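Local atomic coordinates of pectinesterase (PDB entry 4PMH), a protein that hydrolyses the methyl esters of pectin galacturonosyl units, releasing methanol, and probably helps the rice weevil digest plant cell walls. Residues F21-Y26 and F268-T273; I103-P108 and K117-S122; V243-R248 and D277-S282; E316-G321 and N360-G365. All blocks are in the same frame, centred on the assembly; numbering follows the deposited sequence.

Interaction 1: F21-Y26 and F268-T273; sequences FTTATY and FVYKST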
loop_
_atom_site.group_PDB
_atom_site.type_symbol
_atom_site.label_atom_id
_atom_site.label_comp_id
_atom_site.label_asym_id
_atom_site.label_seq_id
_atom_site.Cartn_x
_atom_site.Cartn_y
_atom_site.Cartn_z
ATOM N N PHE A 21 -2.404 8.456 -18.844
ATOM C CA PHE A 21 -2.412 7.651 -17.618
ATOM C C PHE A 21 -2.769 6.226 -17.911
ATOM O O PHE A 21 -3.939 5.861 -17.998
ATOM C CB PHE A 21 -3.395 8.251 -16.627
ATOM C CG PHE A 21 -3.098 9.667 -16.308
ATOM C CD1 PHE A 21 -2.052 9.991 -15.460
ATOM C CD2 PHE A 21 -3.831 10.687 -16.899
ATOM C CE1 PHE A 21 -1.775 11.310 -15.158
ATOM C CE2 PHE A 21 -3.552 12.008 -16.617
ATOM C CZ PHE A 21 -2.524 12.322 -15.747
ATOM N N THR A 22 -1.734 5.414 -18.049
ATOM C CA THR A 22 -1.853 4.034 -18.446
ATOM C C THR A 22 -0.783 3.267 -17.659
ATOM O O THR A 22 0.123 3.883 -17.080
ATOM C CB THR A 22 -1.573 3.870 -19.957
ATOM O OG1 THR A 22 -0.183 4.118 -20.206
ATOM C CG2 THR A 22 -2.401 4.840 -20.772
ATOM N N THR A 23 -0.846 1.941 -17.664
ATOM C CA THR A 23 0.185 1.153 -16.986
ATOM C C THR A 23 1.567 1.525 -17.507
ATOM O O THR A 23 2.506 1.684 -16.727
ATOM C CB THR A 23 -0.002 -0.379 -17.146
ATOM O OG1 THR A 23 0.124 -0.722 -18.539
ATOM C CG2 THR A 23 -1.350 -0.847 -16.599
ATOM N N ALA A 24 1.683 1.672 -18.824
ATOM C CA ALA A 24 2.961 1.991 -19.452
ATOM C C ALA A 24 3.508 3.342 -18.994
ATOM O O ALA A 24 4.696 3.563 -18.849
ATOM C CB ALA A 24 2.802 1.980 -20.968
ATOM N N THR A 25 2.595 4.254 -18.787
ATOM C CA THR A 25 2.910 5.590 -18.447
ATOM C C THR A 25 3.368 5.677 -16.972
ATOM O O THR A 25 4.423 6.259 -16.664
ATOM C CB THR A 25 1.680 6.411 -18.862
ATOM O OG1 THR A 25 1.967 7.095 -20.100
ATOM C CG2 THR A 25 1.247 7.311 -17.855
ATOM N N TYR A 26 2.620 5.040 -16.079
ATOM C CA TYR A 26 3.012 4.943 -14.655
ATOM C C TYR A 26 4.314 4.138 -14.416
ATOM O O TYR A 26 5.068 4.394 -13.461
ATOM C CB TYR A 26 1.824 4.381 -13.844
ATOM C CG TYR A 26 0.834 5.417 -13.385
ATOM C CD1 TYR A 26 -0.200 5.862 -14.209
ATOM C CD2 TYR A 26 0.904 5.941 -12.098
ATOM C CE1 TYR A 26 -1.096 6.822 -13.785
ATOM C CE2 TYR A 26 0.014 6.901 -11.669
ATOM C CZ TYR A 26 -0.982 7.336 -12.515
ATOM O OH TYR A 26 -1.862 8.275 -12.067
ATOM N N PHE A 268 -2.201 4.462 -9.433
ATOM C CA PHE A 268 -3.024 4.129 -10.590
ATOM C C PHE A 268 -3.778 2.834 -10.312
ATOM O O PHE A 268 -3.166 1.753 -10.147
ATOM C CB PHE A 268 -2.138 3.961 -11.819
ATOM C CG PHE A 268 -2.889 3.781 -13.101
ATOM C CD1 PHE A 268 -3.797 4.716 -13.545
ATOM C CD2 PHE A 268 -2.644 2.684 -13.884
ATOM C CE1 PHE A 268 -4.467 4.543 -14.750
ATOM C CE2 PHE A 268 -3.291 2.504 -15.095
ATOM C CZ PHE A 268 -4.204 3.425 -15.525
ATOM N N VAL A 269 -5.097 2.961 -10.216
ATOM C CA VAL A 269 -5.996 1.836 -9.991
ATOM C C VAL A 269 -6.736 1.552 -11.304
ATOM O O VAL A 269 -7.486 2.410 -11.791
ATOM C CB VAL A 269 -6.983 2.169 -8.870
ATOM C CG1 VAL A 269 -7.988 1.053 -8.714
ATOM C CG2 VAL A 269 -6.247 2.437 -7.552
ATOM N N TYR A 270 -6.512 0.362 -11.870
ATOM C CA TYR A 270 -6.957 0.006 -13.221
ATOM C C TYR A 270 -7.553 -1.414 -13.280
ATOM O O TYR A 270 -6.963 -2.353 -12.767
ATOM C CB TYR A 270 -5.761 0.087 -14.147
ATOM C CG TYR A 270 -5.983 -0.288 -15.590
ATOM C CD1 TYR A 270 -6.863 0.423 -16.383
ATOM C CD2 TYR A 270 -5.227 -1.291 -16.188
ATOM C CE1 TYR A 270 -7.039 0.112 -17.720
ATOM C CE2 TYR A 270 -5.394 -1.607 -17.532
ATOM C CZ TYR A 270 -6.307 -0.903 -18.289
ATOM O OH TYR A 270 -6.493 -1.221 -19.616
ATOM N N LYS A 271 -8.726 -1.552 -13.910
ATOM C CA LYS A 271 -9.436 -2.811 -14.031
ATOM C C LYS A 271 -9.556 -3.494 -12.666
ATOM O O LYS A 271 -9.396 -4.697 -12.550
ATOM C CB LYS A 271 -8.737 -3.735 -15.022
ATOM C CG LYS A 271 -8.533 -3.143 -16.401
ATOM C CD LYS A 271 -9.851 -2.971 -17.118
ATOM C CE LYS A 271 -9.649 -2.938 -18.621
ATOM N NZ LYS A 271 -10.825 -2.359 -19.307
ATOM N N SER A 272 -9.853 -2.712 -11.646
ATOM C CA SER A 272 -9.935 -3.209 -10.276
ATOM C C SER A 272 -11.370 -3.079 -9.735
ATOM O O SER A 272 -12.277 -2.604 -10.444
ATOM C CB SER A 272 -8.916 -2.450 -9.406
ATOM O OG SER A 272 -7.572 -2.902 -9.689
ATOM N N THR A 273 -11.578 -3.543 -8.500
ATOM C CA THR A 273 -12.852 -3.478 -7.849
ATOM C C THR A 273 -12.678 -2.804 -6.505
ATOM O O THR A 273 -11.755 -3.127 -5.739
ATOM C CB THR A 273 -13.404 -4.894 -7.635
ATOM O OG1 THR A 273 -13.624 -5.515 -8.918
ATOM C CG2 THR A 273 -14.712 -4.875 -6.851
#
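Phe268 and Tyr26 carry this contact, one aromatic residue laid against the other. CB of Phe268 sits squarely over the Tyr26 ring, 3.4 Å from its centroid and 1° off the normal, a CH-pi contact. The Phe268 ring then runs on past the rim: the two planes are only 17° apart but so far slid that the rings barely overlap, and the closest touch is Tyr26 CE1 to Phe268 CD1 at 3.4 Å. What carries the ring outward is the first torsion of Phe268, with CG anti to the backbone N (chi1 -173°). Its far end lies against the backbone leading into the helix, where CZ lies 3.5 Å from Phe21 O and CE2 lies 3.6 Å from Thr23 N. Thr23 adds a methyl contact, its CG2 meeting Tyr270 CD2 at 3.9 Å.

The helical turn that presents these groups is capped by Thr22, the N-cap residue, whose OG1 accepts from Thr25 N at 3.1 Å. Tyr26 is held at its phenol end too, since OH hydrogen-bonds Gln311. No hydrogen bond joins the two segments; packing does the work. The short helix 23-27, from the N-terminal part of the chain, thereby covers one face of the parallel sheet of the beta-helix, resting on strand 267-270 and on its neighbours 233-237 and 311-315 through Ile235 and Ile313.

Interaction 2: I103-P108 and K117-S122; sequences ITLNMP and KSLVGS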
loop_
_atom_site.group_PDB
_atom_site.type_symbol
_atom_site.label_atom_id
_atom_site.label_comp_id
_atom_site.label_asym_id
_atom_site.label_seq_id
_atom_site.Cartn_x
_atom_site.Cartn_y
_atom_site.Cartn_z
ATOM N N ILE A 103 1.143 -14.570 7.175
ATOM C CA ILE A 103 2.116 -13.967 8.031
ATOM C C ILE A 103 1.367 -12.891 8.797
ATOM O O ILE A 103 0.904 -11.934 8.189
ATOM C CB ILE A 103 3.237 -13.323 7.202
ATOM C CG1 ILE A 103 3.806 -14.333 6.187
ATOM C CG2 ILE A 103 4.334 -12.788 8.112
ATOM C CD1 ILE A 103 4.727 -13.716 5.164
ATOM N N THR A 104 1.217 -13.051 10.107
ATOM C CA THR A 104 0.302 -12.198 10.835
ATOM C C THR A 104 0.779 -11.829 12.236
ATOM O O THR A 104 1.366 -12.661 12.927
ATOM C CB THR A 104 -1.105 -12.852 10.943
ATOM O OG1 THR A 104 -1.968 -11.987 11.686
ATOM C CG2 THR A 104 -1.079 -14.233 11.638
ATOM N N LEU A 105 0.491 -10.597 12.645
ATOM C CA LEU A 105 0.723 -10.146 14.019
ATOM C C LEU A 105 -0.312 -9.096 14.376
ATOM O O LEU A 105 -0.876 -8.480 13.478
ATOM C CB LEU A 105 2.115 -9.529 14.145
ATOM C CG LEU A 105 3.322 -10.452 14.152
ATOM C CD1 LEU A 105 4.599 -9.649 14.023
ATOM C CD2 LEU A 105 3.341 -11.284 15.425
ATOM N N ASN A 106 -0.584 -8.933 15.675
ATOM C CA ASN A 106 -1.390 -7.814 16.211
ATOM C C ASN A 106 -0.373 -6.840 16.796
ATOM O O ASN A 106 0.065 -6.987 17.940
ATOM C CB ASN A 106 -2.359 -8.311 17.301
ATOM C CG ASN A 106 -3.265 -7.211 17.872
ATOM O OD1 ASN A 106 -3.002 -6.014 17.761
ATOM N ND2 ASN A 106 -4.328 -7.643 18.547
ATOM N N MET A 107 0.033 -5.865 15.991
ATOM C CA MET A 107 1.169 -5.023 16.333
ATOM C C MET A 107 0.939 -3.622 15.817
ATOM O O MET A 107 1.459 -3.249 14.754
ATOM C CB MET A 107 2.465 -5.603 15.755
ATOM C CG MET A 107 3.729 -4.939 16.309
ATOM S SD MET A 107 5.246 -5.828 15.889
ATOM C CE MET A 107 5.467 -5.373 14.175
ATOM N N PRO A 108 0.153 -2.831 16.562
ATOM C CA PRO A 108 -0.080 -1.441 16.164
ATOM C C PRO A 108 1.127 -0.515 16.366
ATOM O O PRO A 108 2.106 -0.881 17.022
ATOM C CB PRO A 108 -1.240 -1.009 17.077
ATOM C CG PRO A 108 -1.051 -1.825 18.327
ATOM C CD PRO A 108 -0.527 -3.167 17.832
ATOM N N LYS A 117 10.072 -5.950 21.364
ATOM C CA LYS A 117 11.196 -6.845 21.595
ATOM C C LYS A 117 10.740 -8.245 21.957
ATOM O O LYS A 117 11.275 -9.231 21.440
ATOM C CB LYS A 117 12.135 -6.300 22.662
ATOM C CG LYS A 117 12.933 -5.095 22.201
ATOM C CD LYS A 117 13.994 -4.678 23.216
ATOM C CE LYS A 117 15.216 -5.586 23.154
ATOM N NZ LYS A 117 16.186 -5.261 24.250
ATOM N N SER A 118 9.762 -8.338 22.854
ATOM C CA SER A 118 9.249 -9.643 23.275
ATOM C C SER A 118 8.639 -10.374 22.107
ATOM O O SER A 118 8.838 -11.572 21.953
ATOM C CB SER A 118 8.208 -9.518 24.387
ATOM O OG SER A 118 8.827 -9.058 25.570
ATOM N N LEU A 119 7.910 -9.643 21.274
ATOM C CA LEU A 119 7.208 -10.258 20.170
ATOM C C LEU A 119 8.141 -10.739 19.044
ATOM O O LEU A 119 7.959 -11.841 18.528
ATOM C CB LEU A 119 6.144 -9.295 19.633
ATOM C CG LEU A 119 5.081 -9.871 18.698
ATOM C CD1 LEU A 119 4.147 -10.817 19.443
ATOM C CD2 LEU A 119 4.288 -8.742 18.035
ATOM N N VAL A 120 9.129 -9.933 18.658
ATOM C CA VAL A 120 9.956 -10.269 17.466
ATOM C C VAL A 120 11.464 -10.393 17.701
ATOM O O VAL A 120 12.212 -10.789 16.788
ATOM C CB VAL A 120 9.740 -9.237 16.342
ATOM C CG1 VAL A 120 8.251 -9.071 16.056
ATOM C CG2 VAL A 120 10.378 -7.903 16.697
ATOM N N GLY A 121 11.908 -10.080 18.920
ATOM C CA GLY A 121 13.323 -9.956 19.192
ATOM C C GLY A 121 14.102 -11.220 18.902
ATOM O O GLY A 121 15.255 -11.161 18.446
ATOM N N SER A 122 13.474 -12.371 19.142
ATOM C CA SER A 122 14.132 -13.649 18.921
ATOM C C SER A 122 14.351 -13.967 17.440
ATOM O O SER A 122 14.970 -14.971 17.116
ATOM C CB SER A 122 13.369 -14.791 19.608
ATOM O OG SER A 122 12.054 -14.943 19.090
#
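Leu105, Met107 and Leu119 meet where an extended segment leaving strand 101-105 passes the last turn of helix 113-120, the backbones coming nearest at Met107 and Leu119 with CA atoms 8.9 Å apart. That gap is bridged by side chains alone, with no hydrogen bond across it. The strand belongs to one of the parallel sheets of the right-handed beta-helix of pectin methylesterases, and the helix belongs to an excursion from that coil.

Leu119 is the central piece. Its CG lies anti to the backbone N (chi1 -166°), which sends the branched end toward the strand, and CD2 does most of the touching. Leu105 answers tip to tip, its CD2 3.8 Å from Leu119 CD2. Met107 comes in at a slant: the chain is extended through its first two torsions and bends at the third (chi3 76°), and its sulfur reaches Leu119 CD2. Val120 supports the group from one residue further along the helix, with CG1 4.2 Å from Leu105 CD1. Its side chain also rests on Tyr134 of helix 131-138, so a second helix backs the first.

On the strand side, Leu105 bonds through its backbone to Glu167 and packs on Val79, while Met107 O accepts from Asn168 ND2. A single methyl thus serves two partners: Leu119 CD2 touches Leu105 and also lies 3.7 Å from Met107 SD.

Interaction 3: V243-R248 and D277-S282; sequences VKADRR and DSAWSS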
loop_
_atom_site.group_PDB
_atom_site.type_symbol
_atom_site.label_atom_id
_atom_site.label_comp_id
_atom_site.label_asym_id
_atom_site.label_seq_id
_atom_site.Cartn_x
_atom_site.Cartn_y
_atom_site.Cartn_z
ATOM N N VAL A 243 -13.502 -2.512 1.904
ATOM C CA VAL A 243 -13.687 -1.660 3.062
ATOM C C VAL A 243 -14.429 -2.455 4.120
ATOM O O VAL A 243 -15.588 -2.794 3.942
ATOM C CB VAL A 243 -14.500 -0.416 2.734
ATOM C CG1 VAL A 243 -14.564 0.511 3.941
ATOM C CG2 VAL A 243 -13.878 0.310 1.552
ATOM N N LYS A 244 -13.743 -2.740 5.211
ATOM C CA LYS A 244 -14.292 -3.556 6.269
ATOM C C LYS A 244 -15.163 -2.725 7.178
ATOM O O LYS A 244 -14.948 -1.532 7.348
ATOM C CB LYS A 244 -13.168 -4.180 7.095
ATOM C CG LYS A 244 -12.487 -5.368 6.429
ATOM C CD LYS A 244 -11.738 -6.238 7.432
ATOM C CE LYS A 244 -12.666 -7.049 8.328
ATOM N NZ LYS A 244 -13.208 -8.294 7.713
ATOM N N ALA A 245 -16.144 -3.386 7.780
ATOM C CA ALA A 245 -17.075 -2.736 8.696
ATOM C C ALA A 245 -16.948 -3.269 10.134
ATOM O O ALA A 245 -17.618 -2.764 11.046
ATOM C CB ALA A 245 -18.498 -2.922 8.180
ATOM N N ASP A 246 -16.063 -4.243 10.346
ATOM C CA ASP A 246 -15.985 -4.976 11.622
ATOM C C ASP A 246 -15.267 -4.223 12.729
ATOM O O ASP A 246 -15.413 -4.560 13.905
ATOM C CB ASP A 246 -15.272 -6.315 11.441
ATOM C CG ASP A 246 -13.770 -6.157 11.346
ATOM O OD1 ASP A 246 -13.327 -5.162 10.731
ATOM O OD2 ASP A 246 -13.032 -6.999 11.898
ATOM N N ARG A 247 -14.426 -3.264 12.370
ATOM C CA ARG A 247 -13.838 -2.417 13.386
ATOM C C ARG A 247 -14.685 -1.178 13.532
ATOM O O ARG A 247 -14.823 -0.640 14.617
ATOM C CB ARG A 247 -12.404 -2.039 13.032
ATOM C CG ARG A 247 -11.672 -1.316 14.153
ATOM C CD ARG A 247 -10.225 -1.043 13.789
ATOM N NE ARG A 247 -10.123 0.019 12.795
ATOM C CZ ARG A 247 -9.421 1.141 12.928
ATOM N NH1 ARG A 247 -8.707 1.405 14.031
ATOM N NH2 ARG A 247 -9.430 2.016 11.937
ATOM N N ARG A 248 -15.250 -0.704 12.435
ATOM C CA ARG A 248 -15.931 0.577 12.472
ATOM C C ARG A 248 -16.831 0.759 11.275
ATOM O O ARG A 248 -16.562 0.225 10.197
ATOM C CB ARG A 248 -14.901 1.695 12.544
ATOM C CG ARG A 248 -13.538 1.295 11.990
ATOM C CD ARG A 248 -12.807 2.476 11.414
ATOM N NE ARG A 248 -13.619 3.097 10.383
ATOM C CZ ARG A 248 -13.652 4.397 10.121
ATOM N NH1 ARG A 248 -12.913 5.271 10.808
ATOM N NH2 ARG A 248 -14.444 4.829 9.163
ATOM N N ASP A 277 -17.992 -4.233 3.005
ATOM C CA ASP A 277 -19.085 -4.824 3.755
ATOM C C ASP A 277 -20.383 -4.101 3.456
ATOM O O ASP A 277 -20.392 -2.892 3.215
ATOM C CB ASP A 277 -18.816 -4.769 5.272
ATOM C CG ASP A 277 -17.825 -5.826 5.748
ATOM O OD1 ASP A 277 -17.752 -6.947 5.163
ATOM O OD2 ASP A 277 -17.103 -5.532 6.738
ATOM N N SER A 278 -21.473 -4.863 3.532
ATOM C CA SER A 278 -22.827 -4.427 3.167
ATOM C C SER A 278 -23.270 -3.213 3.935
ATOM O O SER A 278 -24.033 -2.403 3.433
ATOM C CB SER A 278 -23.825 -5.560 3.443
ATOM O OG SER A 278 -23.249 -6.808 3.109
ATOM N N ALA A 279 -22.802 -3.101 5.170
ATOM C CA ALA A 279 -23.113 -1.946 5.990
ATOM C C ALA A 279 -22.870 -0.623 5.245
ATOM O O ALA A 279 -23.718 0.273 5.304
ATOM C CB ALA A 279 -22.319 -2.002 7.288
ATOM N N TRP A 280 -21.736 -0.523 4.537
ATOM C CA TRP A 280 -21.379 0.684 3.756
ATOM C C TRP A 280 -22.308 0.906 2.566
ATOM O O TRP A 280 -22.506 2.048 2.147
ATOM C CB TRP A 280 -19.947 0.600 3.198
ATOM C CG TRP A 280 -18.918 0.461 4.233
ATOM C CD1 TRP A 280 -18.103 -0.601 4.427
ATOM C CD2 TRP A 280 -18.600 1.414 5.240
ATOM N NE1 TRP A 280 -17.277 -0.371 5.498
ATOM C CE2 TRP A 280 -17.564 0.863 6.020
ATOM C CE3 TRP A 280 -19.083 2.693 5.554
ATOM C CZ2 TRP A 280 -17.007 1.535 7.107
ATOM C CZ3 TRP A 280 -18.537 3.361 6.640
ATOM C CH2 TRP A 280 -17.506 2.790 7.397
ATOM N N SER A 281 -22.828 -0.190 2.008
ATOM C CA SER A 281 -23.834 -0.133 0.942
ATOM C C SER A 281 -25.064 0.658 1.369
ATOM O O SER A 281 -25.539 1.507 0.620
ATOM C CB SER A 281 -24.249 -1.532 0.459
ATOM O OG SER A 281 -23.737 -1.776 -0.841
ATOM N N SER A 282 -25.566 0.395 2.569
ATOM C CA SER A 282 -26.708 1.148 3.082
ATOM C C SER A 282 -26.256 2.500 3.667
ATOM O O SER A 282 -27.021 3.461 3.721
ATOM C CB SER A 282 -27.507 0.309 4.091
ATOM O OG SER A 282 -26.829 0.154 5.324
#
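Val243 and Lys244 hold the Trp280 indole from two directions. Val243 CG1 stands over one face, 3.2 Å above the plane and displaced toward the rim, with the two side chains crossing at about a right angle. The ring edge faces Lys244 O instead, and NE1 donates to it at 3.2 Å; the oxygen lies in the indole plane, although the donor sits well above the carbonyl plane, 74° out of it. Farther along, Trp280 CZ2 comes within 3.4 Å of Arg248 O, and Arg248 NH2 turns its guanidinium edge to CH2. A leucine in place of Trp280 would probably leave Lys244 O without this donor and open a gap beside Val243 CG1.

Asp277, just before the helix, binds the strand end and the loop after it. Its N donates to Val243 O at 3.0 Å, and its OD2, met on the anti side of the carboxylate, takes Ala245 N at 2.6 Å. Tyr242 OH hydrogen-bonds OD1, which steadies the carboxylate. Ala245 CB fills in against Ala279 CB at 4.0 Å.

Strands 240-243 and 273-276 are adjacent in a parallel sheet of the beta-helix; helix 278-283, following the second, packs on the loop leaving the first, joining the ends of successive coils, while Trp280 and Val243 both rest on Ala252 of strand 252-257.

Interaction 4: E316-G321 and N360-G365; sequences ESTIDG and NNSGNG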
loop_
_atom_site.group_PDB
_atom_site.type_symbol
_atom_site.label_atom_id
_atom_site.label_comp_id
_atom_site.label_asym_id
_atom_site.label_seq_id
_atom_site.Cartn_x
_atom_site.Cartn_y
_atom_site.Cartn_z
ATOM N N GLU A 316 -11.350 2.702 -15.358
ATOM C CA GLU A 316 -11.943 1.447 -15.845
ATOM C C GLU A 316 -12.061 0.388 -14.758
ATOM O O GLU A 316 -11.766 -0.783 -14.947
ATOM C CB GLU A 316 -11.202 0.989 -17.112
ATOM C CG GLU A 316 -11.391 2.057 -18.180
ATOM C CD GLU A 316 -10.714 1.794 -19.496
ATOM O OE1 GLU A 316 -10.085 0.739 -19.629
ATOM O OE2 GLU A 316 -10.842 2.655 -20.400
ATOM N N SER A 317 -12.503 0.846 -13.595
ATOM C CA SER A 317 -12.679 -0.005 -12.449
ATOM C C SER A 317 -14.158 -0.056 -12.040
ATOM O O SER A 317 -14.965 0.801 -12.425
ATOM C CB SER A 317 -11.814 0.488 -11.301
ATOM O OG SER A 317 -10.444 0.272 -11.585
ATOM N N THR A 318 -14.479 -1.081 -11.267
ATOM C CA THR A 318 -15.791 -1.252 -10.693
ATOM C C THR A 318 -15.819 -0.628 -9.293
ATOM O O THR A 318 -15.022 -0.983 -8.437
ATOM C CB THR A 318 -16.124 -2.750 -10.604
ATOM O OG1 THR A 318 -16.193 -3.304 -11.935
ATOM C CG2 THR A 318 -17.441 -2.970 -9.888
ATOM N N ILE A 319 -16.722 0.305 -9.065
ATOM C CA ILE A 319 -16.852 0.935 -7.754
ATOM C C ILE A 319 -18.235 0.579 -7.228
ATOM O O ILE A 319 -19.242 0.939 -7.846
ATOM C CB ILE A 319 -16.680 2.453 -7.836
ATOM C CG1 ILE A 319 -15.335 2.797 -8.513
ATOM C CG2 ILE A 319 -16.760 3.076 -6.456
ATOM C CD1 ILE A 319 -15.067 4.285 -8.653
ATOM N N ASP A 320 -18.311 -0.137 -6.108
ATOM C CA ASP A 320 -19.629 -0.540 -5.611
ATOM C C ASP A 320 -20.276 0.611 -4.854
ATOM O O ASP A 320 -19.638 1.616 -4.579
ATOM C CB ASP A 320 -19.569 -1.833 -4.796
ATOM C CG ASP A 320 -19.307 -3.062 -5.665
ATOM O OD1 ASP A 320 -19.601 -3.060 -6.870
ATOM O OD2 ASP A 320 -18.770 -4.055 -5.174
ATOM N N GLY A 321 -21.564 0.474 -4.571
ATOM C CA GLY A 321 -22.332 1.538 -3.966
ATOM C C GLY A 321 -22.084 1.660 -2.487
ATOM O O GLY A 321 -23.019 1.717 -1.713
ATOM N N ASN A 360 -13.908 6.519 -16.735
ATOM C CA ASN A 360 -14.569 5.338 -17.287
ATOM C C ASN A 360 -14.755 4.196 -16.296
ATOM O O ASN A 360 -14.555 3.023 -16.622
ATOM C CB ASN A 360 -13.765 4.862 -18.509
ATOM C CG ASN A 360 -14.579 4.018 -19.455
ATOM O OD1 ASN A 360 -15.809 4.042 -19.422
ATOM N ND2 ASN A 360 -13.900 3.281 -20.327
ATOM N N ASN A 361 -15.125 4.545 -15.072
ATOM C CA ASN A 361 -15.460 3.552 -14.070
ATOM C C ASN A 361 -16.929 3.144 -14.215
ATOM O O ASN A 361 -17.707 3.792 -14.919
ATOM C CB ASN A 361 -15.172 4.097 -12.667
ATOM C CG ASN A 361 -13.709 4.405 -12.453
ATOM O OD1 ASN A 361 -12.836 3.662 -12.912
ATOM N ND2 ASN A 361 -13.424 5.532 -11.765
ATOM N N SER A 362 -17.294 2.037 -13.591
ATOM C CA SER A 362 -18.656 1.569 -13.632
ATOM C C SER A 362 -19.021 0.987 -12.306
ATOM O O SER A 362 -18.193 0.993 -11.376
ATOM C CB SER A 362 -18.832 0.550 -14.762
ATOM O OG SER A 362 -17.921 -0.509 -14.619
ATOM N N GLY A 363 -20.267 0.499 -12.213
ATOM C CA GLY A 363 -20.819 -0.035 -10.972
ATOM C C GLY A 363 -21.664 0.994 -10.261
ATOM O O GLY A 363 -21.759 2.146 -10.683
ATOM N N ASN A 364 -22.254 0.594 -9.144
ATOM C CA ASN A 364 -23.226 1.439 -8.464
ATOM C C ASN A 364 -22.612 2.700 -7.869
ATOM O O ASN A 364 -23.321 3.673 -7.641
ATOM C CB ASN A 364 -23.977 0.657 -7.380
ATOM C CG ASN A 364 -24.772 -0.510 -7.939
ATOM O OD1 ASN A 364 -25.177 -0.516 -9.115
ATOM N ND2 ASN A 364 -25.030 -1.489 -7.096
ATOM N N GLY A 365 -21.306 2.674 -7.611
ATOM C CA GLY A 365 -20.619 3.794 -6.994
ATOM C C GLY A 365 -19.972 4.759 -7.975
ATOM O O GLY A 365 -19.390 5.751 -7.548
#
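Asn360 CG stands anti to its own N (chi1 -158°), whereas Glu316 swings CG beside its N (chi1 -62°) and then runs extended; these turns set amide against carboxylate. Asn360 ND2 donates to Glu316 OE2 at 3.1 Å, with the oxygen close to the amide plane but approached from above the carboxylate plane, the two groups being 83° apart. The other oxygen, OE1, makes a salt bridge to Lys271. A glutamine in place of Glu316 would probably leave Lys271 without its opposite charge and weaken the grip on Asn360.

The end of the Asn361 side chain reaches toward 316-321, and its OD1 accepts from Ser317 N at 2.9 Å; ND2 is held by Glu358 and by Ile314 O, so both ends of the buried amide are satisfied. Next to it Ile319 CD1 lies 3.7 Å from Asn361 ND2.

The backbones then take over. Ser362 N donates to Ser317 O at 2.9 Å and Ile319 N to Ser362 O at 2.8 Å, both nearly straight. Gly365 N closes the series on Ile319 O at 2.7 Å. A CB on Gly363 would clash with that same carbonyl, and one on Gly365 would strike Asp320 O. Ser362, bonded through its N and O to the two residues flanking Thr318, makes the pattern of a parallel bridge, here a single one, adding a final segment beside strand 318-319 of the right-handed parallel beta-helix.

Interactions 1 and 4 are neighbours, their centres 15 Å apart, and they touch directly: Ser272 O lies 2.8 Å from Thr318 N and Ser272 N lies 3.0 Å from Ser317 OG, both probable hydrogen bonds. Interaction 3 meets interaction 4 more lightly, Ser281 OG packing 3.7 Å from Gly321 O, and joins interaction 1 through the chain alone. Interaction 2 stands apart, about 8 Å from interaction 3 at the nearest atoms and on the opposite side of the chain's centre from 1 and 4. Interactions 2 and 3 are those near the probable active site: between side chains, Met107 is about 12 Å from Asp200, the probable proton donor, and Arg248 about 6 Å from Gln199, the probable transition-state stabilizer.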